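Long-range contacts in putative uncharacterized protein (Streptococcus pneumoniae, PDB 3NZ3), which probably binds mucin at the bacterial surface through this domain, one part of a longer protein predicted to be attached to the cell wall: residues Thr46-Lys51 against Glu64-Asn69; Lys20-Ile25 against Gln92-Asp97; Ile26-Lys31 against Glu39-Pro44; Asp83-Thr88 against Ile103-Asp108. All blocks are in the same frame, centred on the assembly; numbering follows the deposited sequence.

Contact 1: Thr46-Lys51 against Glu64-Asn69; sequences TLSRTK and EWTTGN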
# COMPACT_ATOMS: atom_id res chain seq x y z
N THR A 46 -4.31 5.09 6.20
CA THR A 46 -4.65 5.06 7.62
C THR A 46 -6.16 5.10 7.81
O THR A 46 -6.81 6.12 7.58
CB THR A 46 -3.93 6.19 8.40
OG1 THR A 46 -2.51 5.99 8.28
CG2 THR A 46 -4.30 6.19 9.89
N LEU A 47 -6.71 3.96 8.22
CA LEU A 47 -8.15 3.81 8.46
C LEU A 47 -8.47 4.08 9.92
O LEU A 47 -7.59 4.01 10.77
CB LEU A 47 -8.61 2.41 8.06
CG LEU A 47 -8.24 1.97 6.63
CD1 LEU A 47 -8.77 0.59 6.37
CD2 LEU A 47 -8.76 2.96 5.59
N SER A 48 -9.73 4.40 10.19
CA SER A 48 -10.15 4.71 11.56
C SER A 48 -11.54 4.19 11.87
O SER A 48 -12.36 3.97 10.98
CB SER A 48 -10.12 6.22 11.80
OG SER A 48 -11.24 6.85 11.20
N ARG A 49 -11.80 3.99 13.16
CA ARG A 49 -13.15 3.70 13.64
C ARG A 49 -13.35 4.30 15.03
O ARG A 49 -12.38 4.50 15.77
CB ARG A 49 -13.42 2.19 13.65
CG ARG A 49 -12.60 1.40 14.67
CD ARG A 49 -13.08 -0.04 14.79
NE ARG A 49 -12.21 -0.82 15.66
CZ ARG A 49 -12.40 -2.10 15.98
NH1 ARG A 49 -13.44 -2.77 15.49
NH2 ARG A 49 -11.54 -2.72 16.79
N THR A 50 -14.60 4.62 15.36
CA THR A 50 -14.91 5.18 16.67
C THR A 50 -15.04 4.06 17.69
O THR A 50 -15.51 2.96 17.37
CB THR A 50 -16.18 6.06 16.64
OG1 THR A 50 -16.09 6.96 15.54
CG2 THR A 50 -16.32 6.88 17.90
N LYS A 51 -14.58 4.33 18.91
CA LYS A 51 -14.70 3.40 20.03
C LYS A 51 -15.50 4.13 21.11
O LYS A 51 -15.16 5.25 21.49
CB LYS A 51 -13.32 3.02 20.58
CG LYS A 51 -13.35 2.07 21.78
CD LYS A 51 -12.03 2.11 22.55
CE LYS A 51 -11.96 1.03 23.63
NZ LYS A 51 -10.59 0.93 24.19
N GLU A 64 -17.96 1.29 12.32
CA GLU A 64 -17.34 0.73 11.13
C GLU A 64 -16.02 1.46 10.84
O GLU A 64 -15.87 2.63 11.19
CB GLU A 64 -18.28 0.88 9.92
CG GLU A 64 -19.57 0.07 10.02
CD GLU A 64 -19.32 -1.42 10.20
OE1 GLU A 64 -18.52 -1.99 9.44
OE2 GLU A 64 -19.91 -2.01 11.12
N TRP A 65 -15.09 0.76 10.21
CA TRP A 65 -13.84 1.37 9.75
C TRP A 65 -14.06 2.17 8.47
O TRP A 65 -14.92 1.84 7.66
CB TRP A 65 -12.80 0.29 9.44
CG TRP A 65 -12.23 -0.45 10.59
CD1 TRP A 65 -12.65 -1.66 11.09
CD2 TRP A 65 -11.07 -0.08 11.36
NE1 TRP A 65 -11.85 -2.04 12.14
CE2 TRP A 65 -10.87 -1.10 12.32
CE3 TRP A 65 -10.20 1.02 11.33
CZ2 TRP A 65 -9.82 -1.04 13.26
CZ3 TRP A 65 -9.16 1.07 12.26
CH2 TRP A 65 -8.99 0.04 13.21
N THR A 66 -13.24 3.21 8.28
CA THR A 66 -13.21 3.93 7.01
C THR A 66 -12.57 3.04 5.95
O THR A 66 -12.09 1.94 6.24
CB THR A 66 -12.43 5.26 7.12
OG1 THR A 66 -11.14 5.01 7.72
CG2 THR A 66 -13.20 6.27 7.96
N THR A 67 -12.58 3.51 4.70
CA THR A 67 -11.91 2.81 3.61
C THR A 67 -10.96 3.75 2.88
O THR A 67 -11.09 4.98 2.97
CB THR A 67 -12.91 2.26 2.58
OG1 THR A 67 -13.78 3.32 2.17
CG2 THR A 67 -13.72 1.10 3.15
N GLY A 68 -10.02 3.16 2.15
CA GLY A 68 -9.05 3.93 1.40
C GLY A 68 -8.75 3.32 0.05
O GLY A 68 -9.48 2.44 -0.44
N ASN A 69 -7.66 3.79 -0.53
CA ASN A 69 -7.28 3.40 -1.88
C ASN A 69 -5.78 3.61 -2.06
O ASN A 69 -5.26 4.69 -1.72
CB ASN A 69 -8.06 4.26 -2.88
CG ASN A 69 -7.97 3.75 -4.30
OD1 ASN A 69 -7.25 4.31 -5.13
ND2 ASN A 69 -8.71 2.68 -4.60
O HOH W 1 -9.55 7.24 7.80
O HOH W 2 -16.66 4.17 13.36
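Residues 46-51 of strand 39-53 and residues 64-69 run antiparallel, 165° apart end to end, and meet at Ser48 and Thr66. The backbone N of Thr66 donates to Ser48 O over 2.9 Å, in the carbonyl plane. The return bond does not end on a backbone oxygen. Ser48 N donates to the side-chain OG1 of Thr66, also at 2.9 Å. Thr66 OG1 lies between its own backbone N and carbonyl carbon (chi1 51°), which turns it to the strand. Water 1 joins this hydroxyl to Thr46 O. Arg49 lies across the indole of Trp65. Its CD sits 3.7 Å from the centroid of the five-membered ring of Trp65, a CH-pi contact over the face. The guanidinium follows nearly flat, its plane 15° from the ring, with Arg49 NE 3.4 Å from Trp65 CZ2. Leu47 packs beside the indole, its CB 3.9 Å from Trp65 CE3. Glu18 forms a salt bridge with Arg49 NH2, and Tyr62 a cation-pi contact with Arg49. A threonine hydroxyl thus stands in for a backbone acceptor and ties an irregular segment to a strand edge. The indole is held by the CH-pi packing of Arg49 and probably also by a cation-pi contact from Lys20.

Contact 2: Lys20-Ile25 against Gln92-Asp97; sequences KTITRI and QEVTSD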
# COMPACT_ATOMS: atom_id res chain seq x y z
N LYS A 20 -5.43 2.40 12.21
CA LYS A 20 -4.39 1.49 11.77
C LYS A 20 -3.97 1.81 10.35
O LYS A 20 -4.76 2.33 9.57
CB LYS A 20 -4.83 0.03 11.90
CG LYS A 20 -5.96 -0.40 11.00
CD LYS A 20 -6.19 -1.90 11.19
CE LYS A 20 -7.29 -2.41 10.30
NZ LYS A 20 -7.44 -3.90 10.47
N THR A 21 -2.72 1.51 10.02
CA THR A 21 -2.15 1.83 8.72
C THR A 21 -1.87 0.54 7.95
O THR A 21 -1.30 -0.41 8.49
CB THR A 21 -0.88 2.70 8.84
OG1 THR A 21 -1.18 3.87 9.61
CG2 THR A 21 -0.36 3.13 7.46
N ILE A 22 -2.33 0.52 6.70
CA ILE A 22 -2.10 -0.58 5.78
C ILE A 22 -1.33 -0.02 4.59
O ILE A 22 -1.75 0.99 4.00
CB ILE A 22 -3.43 -1.24 5.33
CG1 ILE A 22 -4.27 -1.62 6.56
CG2 ILE A 22 -3.16 -2.48 4.47
CD1 ILE A 22 -5.73 -1.86 6.27
N THR A 23 -0.22 -0.65 4.24
CA THR A 23 0.74 -0.06 3.30
C THR A 23 1.07 -0.98 2.12
O THR A 23 1.27 -2.19 2.29
CB THR A 23 2.04 0.35 4.04
OG1 THR A 23 1.73 1.14 5.19
CG2 THR A 23 2.97 1.16 3.13
N ARG A 24 1.11 -0.39 0.93
CA ARG A 24 1.66 -1.07 -0.23
C ARG A 24 3.00 -0.45 -0.62
O ARG A 24 3.12 0.77 -0.77
CB ARG A 24 0.70 -1.02 -1.42
CG ARG A 24 1.26 -1.73 -2.67
CD ARG A 24 0.19 -1.92 -3.74
NE ARG A 24 -0.15 -0.68 -4.43
CZ ARG A 24 -1.06 -0.57 -5.40
NH1 ARG A 24 -1.73 -1.65 -5.81
NH2 ARG A 24 -1.28 0.61 -5.96
N ILE A 25 4.00 -1.31 -0.78
CA ILE A 25 5.30 -0.88 -1.28
C ILE A 25 5.54 -1.45 -2.66
O ILE A 25 5.34 -2.65 -2.91
CB ILE A 25 6.44 -1.27 -0.32
CG1 ILE A 25 6.20 -0.64 1.06
CG2 ILE A 25 7.80 -0.83 -0.88
CD1 ILE A 25 7.10 -1.17 2.17
N GLN A 92 -5.90 0.14 -5.90
CA GLN A 92 -6.57 -0.94 -5.17
C GLN A 92 -7.32 -0.39 -3.95
O GLN A 92 -6.76 0.40 -3.19
CB GLN A 92 -5.57 -2.00 -4.71
CG GLN A 92 -6.22 -3.28 -4.17
CD GLN A 92 -5.36 -3.99 -3.13
OE1 GLN A 92 -4.34 -4.60 -3.46
NE2 GLN A 92 -5.79 -3.93 -1.87
N GLU A 93 -8.57 -0.82 -3.77
CA GLU A 93 -9.34 -0.48 -2.57
C GLU A 93 -8.68 -1.07 -1.33
O GLU A 93 -8.21 -2.22 -1.35
CB GLU A 93 -10.79 -0.98 -2.68
CG GLU A 93 -11.72 -0.42 -1.58
CD GLU A 93 -13.04 -1.17 -1.43
OE1 GLU A 93 -13.14 -2.35 -1.85
OE2 GLU A 93 -13.99 -0.58 -0.86
N VAL A 94 -8.64 -0.28 -0.27
CA VAL A 94 -8.07 -0.70 1.00
C VAL A 94 -9.19 -0.66 2.05
O VAL A 94 -9.87 0.36 2.23
CB VAL A 94 -6.88 0.22 1.43
CG1 VAL A 94 -6.26 -0.26 2.75
CG2 VAL A 94 -5.80 0.25 0.36
N THR A 95 -9.40 -1.79 2.72
CA THR A 95 -10.39 -1.88 3.80
C THR A 95 -9.67 -2.38 5.03
O THR A 95 -8.50 -2.75 4.96
CB THR A 95 -11.55 -2.84 3.46
OG1 THR A 95 -11.08 -4.19 3.48
CG2 THR A 95 -12.17 -2.51 2.11
N SER A 96 -10.36 -2.42 6.17
CA SER A 96 -9.75 -2.89 7.41
C SER A 96 -9.30 -4.35 7.35
O SER A 96 -8.50 -4.79 8.16
CB SER A 96 -10.68 -2.67 8.60
OG SER A 96 -11.91 -3.37 8.42
N ASP A 97 -9.82 -5.10 6.38
CA ASP A 97 -9.45 -6.50 6.19
C ASP A 97 -8.22 -6.67 5.28
O ASP A 97 -7.65 -7.77 5.22
CB ASP A 97 -10.63 -7.30 5.64
CG ASP A 97 -11.81 -7.33 6.61
OD1 ASP A 97 -11.60 -7.57 7.82
OD2 ASP A 97 -12.95 -7.10 6.15
O HOH W 3 -2.04 -4.30 -4.78
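A lysine ammonium bound to a backbone carbonyl closes one end of this contact: Lys20 NZ donates to Ser96 O at 2.7 Å. It approaches in the carbonyl plane, on a lone pair. The rest of the Lys20 chain is extended beyond CG, and its CE passes 3.8 Å from Ser96 CB. The two segments run roughly antiparallel but lie in different sheets, with Ile22 and Val94 CA atoms 7.6 Å apart. Side chains fill the gap. The Ile22 and Val94 side chains run alongside each other, pointing opposite ways, and Ile22 CD1 rests 3.9 Å from Val94 CG1. Ile22 CD1 also comes within 3.2 Å of Thr95 O, a tight approach. The carbonyl that receives Lys20 lies in the loop after strand 88-94, where Thr95 OG1 accepts from Asp97 N in an ST turn. At the other end Arg24 reaches across with its chain bent at chi3 (74°). Water 3 lies at the guanidinium edge and joins Arg24 NH1 to Gln92 OE1, while Arg24 NE is bound to Gln43 OE1. Gln92 NE2 turns back to Glu93 O at 3.0 Å, in a nearly straight bond. The sheets are therefore joined by an apolar middle with polar links at its two ends. Partners on two strands, 39-53 and 88-94, hold the Arg24 guanidinium, since NH1 also donates to Glu90 O.

Contact 3: Ile26-Lys31 against Glu39-Pro44; sequences IHYVDK and EDVVQP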
# COMPACT_ATOMS: atom_id res chain seq x y z
N ILE A 26 5.98 -0.59 -3.58
CA ILE A 26 6.38 -1.04 -4.90
C ILE A 26 7.90 -0.92 -5.01
O ILE A 26 8.46 0.15 -4.74
CB ILE A 26 5.67 -0.25 -6.02
CG1 ILE A 26 4.17 -0.14 -5.73
CG2 ILE A 26 5.93 -0.90 -7.40
CD1 ILE A 26 3.43 0.87 -6.59
N HIS A 27 8.54 -2.03 -5.37
CA HIS A 27 9.98 -2.05 -5.63
C HIS A 27 10.22 -2.11 -7.13
O HIS A 27 9.41 -2.68 -7.87
CB HIS A 27 10.65 -3.28 -5.00
CG HIS A 27 10.42 -3.42 -3.53
ND1 HIS A 27 11.01 -2.59 -2.60
CD2 HIS A 27 9.70 -4.32 -2.83
CE1 HIS A 27 10.64 -2.97 -1.38
NE2 HIS A 27 9.85 -4.02 -1.50
N TYR A 28 11.35 -1.55 -7.56
CA TYR A 28 11.74 -1.54 -8.97
C TYR A 28 13.15 -2.10 -9.07
O TYR A 28 14.10 -1.48 -8.58
CB TYR A 28 11.69 -0.11 -9.52
CG TYR A 28 10.33 0.53 -9.43
CD1 TYR A 28 9.94 1.25 -8.30
CD2 TYR A 28 9.41 0.40 -10.47
CE1 TYR A 28 8.67 1.83 -8.21
CE2 TYR A 28 8.15 0.99 -10.40
CZ TYR A 28 7.78 1.70 -9.26
OH TYR A 28 6.53 2.27 -9.18
N VAL A 29 13.29 -3.27 -9.68
CA VAL A 29 14.58 -3.97 -9.71
C VAL A 29 15.02 -4.41 -11.10
O VAL A 29 14.21 -4.53 -12.03
CB VAL A 29 14.61 -5.19 -8.74
CG1 VAL A 29 14.23 -4.80 -7.31
CG2 VAL A 29 13.72 -6.33 -9.24
N ASP A 30 16.32 -4.65 -11.24
CA ASP A 30 16.86 -5.31 -12.41
C ASP A 30 16.41 -6.78 -12.37
O ASP A 30 16.62 -7.47 -11.37
CB ASP A 30 18.38 -5.20 -12.41
CG ASP A 30 19.03 -5.75 -13.67
OD1 ASP A 30 18.85 -6.95 -13.96
OD2 ASP A 30 19.73 -4.98 -14.35
N LYS A 31 15.79 -7.24 -13.46
CA LYS A 31 15.27 -8.62 -13.56
C LYS A 31 16.31 -9.68 -13.19
O LYS A 31 15.97 -10.69 -12.56
CB LYS A 31 14.74 -8.90 -14.98
CG LYS A 31 13.97 -10.22 -15.11
CD LYS A 31 13.67 -10.56 -16.55
CE LYS A 31 12.96 -11.91 -16.66
NZ LYS A 31 12.79 -12.30 -18.08
N GLU A 39 13.72 4.39 -6.88
CA GLU A 39 13.28 4.48 -5.49
C GLU A 39 11.98 3.69 -5.27
O GLU A 39 11.12 3.66 -6.15
CB GLU A 39 13.03 5.94 -5.10
CG GLU A 39 14.27 6.69 -4.64
CD GLU A 39 13.93 7.78 -3.64
OE1 GLU A 39 12.99 8.56 -3.89
OE2 GLU A 39 14.59 7.84 -2.58
N ASP A 40 11.86 3.07 -4.11
CA ASP A 40 10.60 2.47 -3.68
C ASP A 40 9.49 3.50 -3.68
O ASP A 40 9.72 4.67 -3.38
CB ASP A 40 10.73 1.92 -2.26
CG ASP A 40 11.44 0.59 -2.21
OD1 ASP A 40 11.78 0.02 -3.27
OD2 ASP A 40 11.66 0.11 -1.07
N VAL A 41 8.27 3.06 -4.02
CA VAL A 41 7.07 3.86 -3.82
C VAL A 41 6.30 3.28 -2.62
O VAL A 41 5.95 2.09 -2.61
CB VAL A 41 6.19 3.93 -5.10
CG1 VAL A 41 4.79 4.46 -4.79
CG2 VAL A 41 6.86 4.80 -6.17
N VAL A 42 6.08 4.11 -1.60
CA VAL A 42 5.43 3.66 -0.37
C VAL A 42 4.06 4.33 -0.27
O VAL A 42 3.95 5.56 -0.35
CB VAL A 42 6.30 3.96 0.88
CG1 VAL A 42 5.60 3.54 2.19
CG2 VAL A 42 7.66 3.27 0.78
N GLN A 43 3.01 3.51 -0.13
CA GLN A 43 1.63 4.00 -0.11
C GLN A 43 0.89 3.61 1.18
O GLN A 43 0.23 2.57 1.22
CB GLN A 43 0.86 3.47 -1.33
CG GLN A 43 1.54 3.76 -2.68
CD GLN A 43 0.71 3.32 -3.86
OE1 GLN A 43 0.39 2.14 -4.02
NE2 GLN A 43 0.37 4.28 -4.71
N PRO A 44 1.01 4.45 2.23
CA PRO A 44 0.33 4.16 3.49
C PRO A 44 -1.11 4.67 3.50
O PRO A 44 -1.39 5.79 3.07
CB PRO A 44 1.17 4.90 4.52
CG PRO A 44 1.78 6.06 3.77
CD PRO A 44 1.83 5.68 2.31
O HOH W 4 12.80 0.06 -5.66
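Ile26 and Val41 form an antiparallel hydrogen-bonded pair between strands 14-30 and 39-53, which are neighbours in the mixed sheet of this Ig-like, all-beta domain. Two backbone bonds make the pair: Ile26 N to Val41 O at 2.9 Å and Val41 N to Ile26 O at 3.0 Å. Asp40 CA adds a CA-H...O contact to Ile26 O. Apolar packing is light. Ile26 CD1 lies 4.2 Å from Val41 CG1, on the side of the sheet where Val73 also packs against Ile26. Val41 CG2 meets the edge of the Tyr28 ring, 4.0 Å from CE1. Tyr28 also packs on Val105 of strand 101-107, while Lys38 makes a cation-pi contact with its ring. The polar group is a His-carboxylate hydrogen bond. His27 CG stands anti to its own carbonyl carbon (chi1 -56°), which brings the imidazole over to Asp40. The ring and the carboxylate are turned 65° from each other. Water 4 accepts from Tyr28 N and donates to Asp40 OD1, giving that oxygen a second donor where the strands part. His27 ND1 donates to Asp40 OD1 at 2.8 Å, arriving from above the carboxylate plane, 42° out of it.

Contact 4: Asp83-Thr88 against Ile103-Asp108; sequences DPDIPT and ITVRYD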
# COMPACT_ATOMS: atom_id res chain seq x y z
N ASP A 83 11.30 -2.06 -21.68
CA ASP A 83 10.08 -1.66 -20.97
C ASP A 83 9.86 -2.62 -19.80
O ASP A 83 10.12 -3.82 -19.93
CB ASP A 83 8.86 -1.71 -21.89
CG ASP A 83 8.87 -0.62 -22.96
OD1 ASP A 83 9.65 0.35 -22.85
OD2 ASP A 83 8.07 -0.75 -23.90
N PRO A 84 9.38 -2.10 -18.65
CA PRO A 84 9.15 -2.95 -17.48
C PRO A 84 8.13 -4.06 -17.73
O PRO A 84 7.25 -3.90 -18.59
CB PRO A 84 8.60 -1.96 -16.43
CG PRO A 84 8.09 -0.80 -17.22
CD PRO A 84 9.01 -0.69 -18.39
N ASP A 85 8.24 -5.17 -16.99
CA ASP A 85 7.26 -6.26 -17.10
C ASP A 85 5.85 -5.83 -16.69
O ASP A 85 4.85 -6.34 -17.22
CB ASP A 85 7.73 -7.52 -16.33
CG ASP A 85 7.82 -7.31 -14.81
OD1 ASP A 85 7.79 -6.16 -14.32
OD2 ASP A 85 7.94 -8.33 -14.10
N ILE A 86 5.78 -4.88 -15.75
CA ILE A 86 4.52 -4.30 -15.29
C ILE A 86 4.54 -2.80 -15.60
O ILE A 86 5.18 -2.03 -14.87
CB ILE A 86 4.30 -4.57 -13.77
CG1 ILE A 86 4.34 -6.08 -13.50
CG2 ILE A 86 2.97 -3.95 -13.28
CD1 ILE A 86 4.50 -6.48 -12.04
N PRO A 87 3.88 -2.38 -16.70
CA PRO A 87 3.90 -0.96 -17.09
C PRO A 87 3.23 -0.04 -16.07
O PRO A 87 3.62 1.12 -15.92
CB PRO A 87 3.14 -0.95 -18.42
CG PRO A 87 2.35 -2.21 -18.44
CD PRO A 87 3.16 -3.21 -17.68
N THR A 88 2.23 -0.57 -15.36
CA THR A 88 1.55 0.21 -14.33
C THR A 88 1.00 -0.70 -13.23
O THR A 88 0.43 -1.75 -13.51
CB THR A 88 0.44 1.12 -14.93
OG1 THR A 88 -0.17 1.89 -13.89
CG2 THR A 88 -0.63 0.30 -15.64
N ILE A 103 4.93 -5.14 -4.15
CA ILE A 103 4.93 -5.46 -5.58
C ILE A 103 6.32 -5.14 -6.12
O ILE A 103 6.90 -4.11 -5.79
CB ILE A 103 3.83 -4.67 -6.33
CG1 ILE A 103 2.44 -5.09 -5.83
CG2 ILE A 103 3.94 -4.86 -7.85
CD1 ILE A 103 1.29 -4.29 -6.39
N THR A 104 6.86 -6.05 -6.93
CA THR A 104 8.15 -5.84 -7.56
C THR A 104 7.98 -5.72 -9.07
O THR A 104 7.46 -6.62 -9.73
CB THR A 104 9.15 -6.96 -7.21
OG1 THR A 104 9.38 -6.97 -5.80
CG2 THR A 104 10.49 -6.75 -7.93
N VAL A 105 8.37 -4.56 -9.60
CA VAL A 105 8.39 -4.32 -11.02
C VAL A 105 9.81 -4.63 -11.50
O VAL A 105 10.78 -4.15 -10.91
CB VAL A 105 8.01 -2.85 -11.34
CG1 VAL A 105 8.10 -2.55 -12.83
CG2 VAL A 105 6.60 -2.53 -10.81
N ARG A 106 9.93 -5.43 -12.56
CA ARG A 106 11.24 -5.89 -13.03
C ARG A 106 11.61 -5.35 -14.40
O ARG A 106 10.82 -5.43 -15.36
CB ARG A 106 11.31 -7.42 -13.02
CG ARG A 106 11.42 -8.00 -11.63
CD ARG A 106 11.34 -9.51 -11.61
NE ARG A 106 11.50 -10.02 -10.25
CZ ARG A 106 10.50 -10.23 -9.39
NH1 ARG A 106 9.25 -9.98 -9.74
NH2 ARG A 106 10.76 -10.69 -8.17
N TYR A 107 12.82 -4.79 -14.49
CA TYR A 107 13.38 -4.26 -15.73
C TYR A 107 14.53 -5.15 -16.19
O TYR A 107 15.41 -5.53 -15.40
CB TYR A 107 13.91 -2.84 -15.54
CG TYR A 107 12.89 -1.78 -15.18
CD1 TYR A 107 12.36 -1.70 -13.90
CD2 TYR A 107 12.47 -0.84 -16.12
CE1 TYR A 107 11.42 -0.72 -13.56
CE2 TYR A 107 11.54 0.15 -15.80
CZ TYR A 107 11.02 0.20 -14.51
OH TYR A 107 10.10 1.17 -14.17
N ASP A 108 14.53 -5.47 -17.47
CA ASP A 108 15.61 -6.24 -18.05
C ASP A 108 16.41 -5.32 -18.96
O ASP A 108 15.83 -4.54 -19.71
CB ASP A 108 15.05 -7.43 -18.82
CG ASP A 108 16.03 -8.60 -18.91
OD1 ASP A 108 17.08 -8.58 -18.24
OD2 ASP A 108 15.72 -9.55 -19.66
O HOH W 5 12.12 -5.50 -18.99
O HOH W 6 7.79 -8.49 -11.55
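Pro84 lies over one face of the Tyr107 ring, with its CB 3.9 Å from the ring centroid in a CH-pi contact. The proline is offset toward the rim, and its CB, CG and CD all approach Tyr107 CE2. Pro84 CB also touches Val105 CG1 at 3.7 Å. With chi1 at 177°, Val105 turns CG1 to the loop, where it meets Pro84 CB and Ile86 O. The more distant Ile86 CB faces Val105 CG2. Beyond this centre the loop pairs with strand 101-107 through Asp85 alone. Asp85 N donates to Arg106 O at 3.1 Å. Arg106 N donates back to the side chain, reaching Asp85 OD1 at 2.9 Å from above the carboxylate plane. Both bonds are close to straight. At the outer edge water 6 donates to Asp85 OD2 and to Thr104 O, and accepts from Arg106 NH1 at 2.8 Å. It lies in the guanidinium plane, at its edge. Thr104 CG2 covers one face of that guanidinium. Water 5 links Asp83 O to Asp108 N. The Tyr107 hydroxyl is bound to Gly76 O, which should restrain the ring beside the proline. Asp85 thus supplies both donor and acceptor to one strand residue. Asp85 and Arg106 make no direct salt bridge; their opposite charges are linked through water 6 and may still attract weakly.

How the contacts relate
Contacts 1 and 3 both use strand 39-53, and contacts 2 and 3 both use strand 14-30. Strand 101-107, in contact 4, lies on the other side of strand 14-30 in the same mixed sheet. Contact 2 joins this sheet to the two-stranded sheet of 68-74 and 88-94. Along the chain contact 3 closes before contact 1 opens, both lie inside the loop closed by contact 2, and contact 4 crosses contact 2. The centres of contacts 1 and 2 are about 10 Å apart, as are those of 3 and 4, whereas contacts 1 and 4 are about 32 Å apart. The contacts thus follow the length of an elongated mucin-binding domain, with contact 2 nearest its centre.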